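Local coordinates for protein putative metal-dependent hydrolase (Bacillus subtilis, PDB 6KNT) that probably acts as a zinc-dependent hydrolase of the metallo-beta-lactamase superfamily, perhaps a tRNA 3'-processing endoribonuclease like its short-form RNase Z relatives, at residues Ala210-Leu215 with Glu238-Lys243. Residues are numbered along the deposited sequence; the frame is centred on the assembly and turned at random.
Sequences AGELLL and EVNIAK
Leu215 and Val239 meet on the helix-covered face of strand 212-215 and the parallel strand 238-241 at the edge of the sheet, joined by a beta-alpha-beta crossover through helix 224-232 in the metallo-beta-lactamase fold. With CG beside its backbone N (chi1 -53°), Leu215 sends CD1 between two neighbours, 4.0 Å from CG1 of Val239 and 4.0 Å from CD1 of Ile241, its side chain slanting across both. Leu213 instead runs alongside Val239, both pointing the same way. Leu227 of the crossover helix packs on Leu215 and Ile241. The other face is polar at its start: the Glu212 and Glu238 side chains run side by side, their carboxylate planes 34° apart and OE2 atoms 4.4 Å apart, which probably costs some repulsion. A water donates to Glu212 OE2 and Leu213 O and accepts from Asn240 ND2 (2.7 Å); the same ND2, weakly bonded to Glu238 OE2, probably offsets part of that cost. Further along, Leu214 brings CD1 against Ala242, 3.5 Å from its N. Beyond this strand end, the side chain of Ala242 lies about 8 Å from that of the zinc ligand His217. Ala242 N closes the pairing with a 2.8 Å bond to Leu215 O, tilted 20° from the carbonyl plane.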
loop_
_atom_site.group_PDB
_atom_site.type_symbol
_atom_site.label_atom_id
_atom_site.label_comp_id
_atom_site.label_asym_id
_atom_site.label_seq_id
_atom_site.Cartn_x
_atom_site.Cartn_y
_atom_site.Cartn_z
ATOM N N ALA A 210 21.985 -6.492 -23.832
ATOM C CA ALA A 210 21.209 -5.348 -23.366
ATOM C C ALA A 210 21.970 -4.016 -23.459
ATOM O O ALA A 210 23.190 -3.967 -23.246
ATOM C CB ALA A 210 20.767 -5.579 -21.935
ATOM N N GLY A 211 21.248 -2.932 -23.754
ATOM C CA GLY A 211 21.898 -1.623 -23.908
ATOM C C GLY A 211 22.234 -1.001 -22.561
ATOM O O GLY A 211 23.103 -0.134 -22.454
ATOM N N GLU A 212 21.556 -1.473 -21.520
ATOM C CA GLU A 212 21.536 -0.788 -20.235
ATOM C C GLU A 212 20.868 -1.695 -19.198
ATOM O O GLU A 212 19.940 -2.467 -19.519
ATOM C CB GLU A 212 20.779 0.544 -20.370
ATOM C CG GLU A 212 20.605 1.312 -19.060
ATOM C CD GLU A 212 20.098 2.755 -19.246
ATOM O OE1 GLU A 212 20.335 3.376 -20.335
ATOM O OE2 GLU A 212 19.481 3.262 -18.271
ATOM N N LEU A 213 21.331 -1.603 -17.965
ATOM C CA LEU A 213 20.819 -2.448 -16.906
ATOM C C LEU A 213 20.354 -1.615 -15.714
ATOM O O LEU A 213 21.067 -0.724 -15.246
ATOM C CB LEU A 213 21.911 -3.434 -16.495
ATOM C CG LEU A 213 21.729 -4.376 -15.305
ATOM C CD1 LEU A 213 20.506 -5.310 -15.452
ATOM C CD2 LEU A 213 23.051 -5.145 -15.121
ATOM N N LEU A 214 19.163 -1.917 -15.223
ATOM C CA LEU A 214 18.619 -1.282 -14.033
ATOM C C LEU A 214 18.354 -2.337 -12.959
ATOM O O LEU A 214 17.598 -3.281 -13.198
ATOM C CB LEU A 214 17.304 -0.559 -14.361
ATOM C CG LEU A 214 16.557 0.124 -13.207
ATOM C CD1 LEU A 214 17.366 1.279 -12.599
ATOM C CD2 LEU A 214 15.209 0.608 -13.691
ATOM N N LEU A 215 18.955 -2.175 -11.781
ATOM C CA LEU A 215 18.815 -3.159 -10.710
ATOM C C LEU A 215 17.721 -2.772 -9.726
ATOM O O LEU A 215 17.715 -1.643 -9.183
ATOM C CB LEU A 215 20.145 -3.335 -9.965
ATOM C CG LEU A 215 21.352 -3.642 -10.872
ATOM C CD1 LEU A 215 22.609 -3.650 -10.053
ATOM C CD2 LEU A 215 21.175 -4.972 -11.650
ATOM N N GLU A 238 25.879 0.722 -19.264
ATOM C CA GLU A 238 25.375 1.524 -18.142
ATOM C C GLU A 238 24.573 0.694 -17.115
ATOM O O GLU A 238 23.720 -0.120 -17.486
ATOM C CB GLU A 238 24.533 2.713 -18.634
ATOM C CG GLU A 238 24.067 3.630 -17.467
ATOM C CD GLU A 238 23.947 5.137 -17.804
ATOM O OE1 GLU A 238 24.852 5.713 -18.512
ATOM O OE2 GLU A 238 22.937 5.735 -17.312
ATOM N N VAL A 239 24.870 0.890 -15.831
ATOM C CA VAL A 239 24.153 0.196 -14.777
ATOM C C VAL A 239 23.692 1.211 -13.752
ATOM O O VAL A 239 24.447 2.096 -13.400
ATOM C CB VAL A 239 25.028 -0.888 -14.082
ATOM C CG1 VAL A 239 24.260 -1.557 -12.984
ATOM C CG2 VAL A 239 25.512 -1.939 -15.071
ATOM N N ASN A 240 22.447 1.086 -13.285
ATOM C CA ASN A 240 21.929 1.958 -12.208
ATOM C C ASN A 240 21.125 1.195 -11.185
ATOM O O ASN A 240 20.555 0.148 -11.479
ATOM C CB ASN A 240 21.047 3.085 -12.749
ATOM C CG ASN A 240 21.777 3.982 -13.667
ATOM O OD1 ASN A 240 22.445 4.908 -13.229
ATOM N ND2 ASN A 240 21.679 3.718 -14.955
ATOM N N ILE A 241 21.087 1.743 -9.984
ATOM C CA ILE A 241 20.224 1.268 -8.947
ATOM C C ILE A 241 18.873 1.957 -9.118
ATOM O O ILE A 241 18.806 3.153 -9.211
ATOM C CB ILE A 241 20.823 1.598 -7.562
ATOM C CG1 ILE A 241 22.199 0.950 -7.428
ATOM C CG2 ILE A 241 19.867 1.128 -6.439
ATOM C CD1 ILE A 241 22.183 -0.581 -7.546
ATOM N N ALA A 242 17.798 1.190 -9.164
ATOM C CA ALA A 242 16.467 1.766 -9.216
ATOM C C ALA A 242 16.167 2.650 -7.982
ATOM O O ALA A 242 16.649 2.369 -6.876
ATOM C CB ALA A 242 15.447 0.650 -9.324
ATOM N N LYS A 243 15.388 3.715 -8.191
ATOM C CA LYS A 243 14.701 4.406 -7.107
ATOM C C LYS A 243 13.406 4.986 -7.638
ATOM O O LYS A 243 13.276 5.174 -8.844
ATOM C CB LYS A 243 15.573 5.529 -6.550
ATOM C CG LYS A 243 16.236 6.323 -7.625
ATOM C CD LYS A 243 16.643 7.704 -7.126
ATOM C CE LYS A 243 16.920 8.648 -8.324
ATOM N NZ LYS A 243 18.391 8.707 -8.638
HETATM O O HOH W 1 19.710 1.992 -15.767
#